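Uncharacterized protein (Bordetella bronchiseptica, PDB 4XG0) probably acts as an ATP-dependent kinase of the DUF1537 family, phosphorylating acid sugars in a catabolic pathway. Local coordinates at residues Q151-V156 and E176-T181. Numbering follows the deposited sequence.
Sequences QGVLYV and ESHIPT
The side chains of V153 and H178 cross at about a right angle, the CG2 methyl of V153 lying 3.5 Å from H178 CD2 at the imidazole edge, near its plane. V153 sends that methyl beside its own backbone N, while CG1, anti to N (chi1 178°), rests on S177 CB. A branched valine thus serves two neighbours at once. H178 NE2 reaches Q151 O in a weak, bent bond of 3.2 Å and also hydrogen-bonds Q187 OE1. In the ring plane ND1 pairs almost straight with T181 OG1 at 2.8 Å; this bond and the NE2 partners restrain the ring's rotation, with P180 CD packed over its centre. H178 occupies the N-cap of helix 179-183, and its own N is held by E176 OE2.

A single beta bridge pairs V153 with H178: I179 N gives to G152 O (2.8 Å) and L154 N to S177 O (2.9 Å). Glycine suits 152, where phi is positive (84°), and its CA packs 4.0 Å from P180 CG. Proline, lacking an N-H, suits a first helical turn, where none is needed. Buried, apolar I179 extends CD1 to equally buried L154 CB at 4.1 Å.

Within the sugar-binding N-terminal domain, the bridge joins the small antiparallel sheet, where 153-156 lies between 147-150 and 159-160, to helix 179-183, whose I179 and P180 pack on V211 of strand 209-212 in the large parallel sheet.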
loop_
_atom_site.group_PDB
_atom_site.type_symbol
_atom_site.label_atom_id
_atom_site.label_comp_id
_atom_site.label_asym_id
_atom_site.label_seq_id
_atom_site.Cartn_x
_atom_site.Cartn_y
_atom_site.Cartn_z
ATOM N N GLN A 151 10.461 4.294 21.895
ATOM C CA GLN A 151 11.878 4.585 22.090
ATOM C C GLN A 151 12.697 3.284 21.921
ATOM O O GLN A 151 13.654 3.006 22.685
ATOM C CB GLN A 151 12.113 5.256 23.455
ATOM C CG GLN A 151 11.339 6.579 23.563
ATOM C CD GLN A 151 11.816 7.479 24.675
ATOM O OE1 GLN A 151 11.726 7.142 25.848
ATOM N NE2 GLN A 151 12.313 8.638 24.306
ATOM N N GLY A 152 12.291 2.519 20.913
ATOM C CA GLY A 152 12.967 1.297 20.509
ATOM C C GLY A 152 12.580 0.059 21.291
ATOM O O GLY A 152 13.071 -1.036 20.974
ATOM N N VAL A 153 11.703 0.211 22.287
ATOM C CA VAL A 153 11.299 -0.890 23.153
ATOM C C VAL A 153 10.019 -1.544 22.667
ATOM O O VAL A 153 9.062 -0.859 22.375
ATOM C CB VAL A 153 11.051 -0.397 24.598
ATOM C CG1 VAL A 153 10.591 -1.539 25.473
ATOM C CG2 VAL A 153 12.308 0.230 25.187
ATOM N N LEU A 154 10.013 -2.864 22.566
ATOM C CA LEU A 154 8.788 -3.564 22.159
ATOM C C LEU A 154 7.856 -3.612 23.371
ATOM O O LEU A 154 8.165 -4.233 24.392
ATOM C CB LEU A 154 9.122 -4.964 21.639
ATOM C CG LEU A 154 8.068 -5.672 20.754
ATOM C CD1 LEU A 154 6.811 -6.017 21.572
ATOM C CD2 LEU A 154 7.705 -4.803 19.537
ATOM N N TYR A 155 6.744 -2.891 23.263
ATOM C CA TYR A 155 5.718 -2.858 24.295
ATOM C C TYR A 155 4.548 -3.769 23.913
ATOM O O TYR A 155 4.113 -3.805 22.757
ATOM C CB TYR A 155 5.188 -1.437 24.472
ATOM C CG TYR A 155 5.885 -0.656 25.559
ATOM C CD1 TYR A 155 7.192 -0.220 25.398
ATOM C CD2 TYR A 155 5.247 -0.387 26.752
ATOM C CE1 TYR A 155 7.848 0.499 26.396
ATOM C CE2 TYR A 155 5.873 0.329 27.748
ATOM C CZ TYR A 155 7.175 0.759 27.568
ATOM O OH TYR A 155 7.785 1.446 28.562
ATOM N N VAL A 156 4.051 -4.504 24.908
ATOM C CA VAL A 156 2.800 -5.259 24.782
ATOM C C VAL A 156 1.803 -4.565 25.723
ATOM O O VAL A 156 2.013 -4.566 26.935
ATOM C CB VAL A 156 2.983 -6.740 25.234
ATOM C CG1 VAL A 156 1.673 -7.494 25.146
ATOM C CG2 VAL A 156 4.067 -7.457 24.401
ATOM N N GLU A 176 15.366 -9.326 26.348
ATOM C CA GLU A 176 15.747 -7.945 26.130
ATOM C C GLU A 176 14.696 -7.284 25.244
ATOM O O GLU A 176 14.462 -7.739 24.115
ATOM C CB GLU A 176 17.113 -7.884 25.459
ATOM C CG GLU A 176 17.540 -6.488 25.096
ATOM C CD GLU A 176 17.512 -5.590 26.282
ATOM O OE1 GLU A 176 18.177 -5.937 27.295
ATOM O OE2 GLU A 176 16.814 -4.578 26.224
ATOM N N SER A 177 14.070 -6.231 25.770
ATOM C CA SER A 177 12.903 -5.573 25.160
ATOM C C SER A 177 13.343 -4.398 24.294
ATOM O O SER A 177 12.612 -3.947 23.444
ATOM C CB SER A 177 12.013 -4.986 26.270
ATOM O OG SER A 177 11.584 -5.958 27.213
ATOM N N HIS A 178 14.544 -3.876 24.566
ATOM C CA HIS A 178 15.012 -2.678 23.887
ATOM C C HIS A 178 15.706 -3.116 22.619
ATOM O O HIS A 178 16.837 -3.641 22.662
ATOM C CB HIS A 178 15.973 -1.883 24.810
ATOM C CG HIS A 178 16.321 -0.532 24.266
ATOM N ND1 HIS A 178 17.601 -0.176 23.925
ATOM C CD2 HIS A 178 15.531 0.517 23.934
ATOM C CE1 HIS A 178 17.601 1.063 23.452
ATOM N NE2 HIS A 178 16.353 1.501 23.441
ATOM N N ILE A 179 15.013 -2.972 21.481
ATOM C CA ILE A 179 15.457 -3.663 20.280
ATOM C C ILE A 179 16.837 -3.157 19.845
ATOM O O ILE A 179 17.677 -3.949 19.425
ATOM C CB ILE A 179 14.409 -3.591 19.142
ATOM C CG1 ILE A 179 13.058 -4.075 19.675
ATOM C CG2 ILE A 179 14.890 -4.431 17.979
ATOM C CD1 ILE A 179 11.871 -3.806 18.754
ATOM N N PRO A 180 17.109 -1.849 20.006
ATOM C CA PRO A 180 18.436 -1.327 19.633
ATOM C C PRO A 180 19.582 -1.973 20.428
ATOM O O PRO A 180 20.672 -2.173 19.903
ATOM C CB PRO A 180 18.311 0.173 19.904
ATOM C CG PRO A 180 16.832 0.455 19.818
ATOM C CD PRO A 180 16.162 -0.771 20.344
ATOM N N THR A 181 19.333 -2.300 21.689
ATOM C CA THR A 181 20.302 -3.028 22.492
ATOM C C THR A 181 20.414 -4.480 21.995
ATOM O O THR A 181 21.513 -4.996 21.792
ATOM C CB THR A 181 19.890 -2.983 23.954
ATOM O OG1 THR A 181 19.926 -1.632 24.399
ATOM C CG2 THR A 181 20.836 -3.807 24.819
#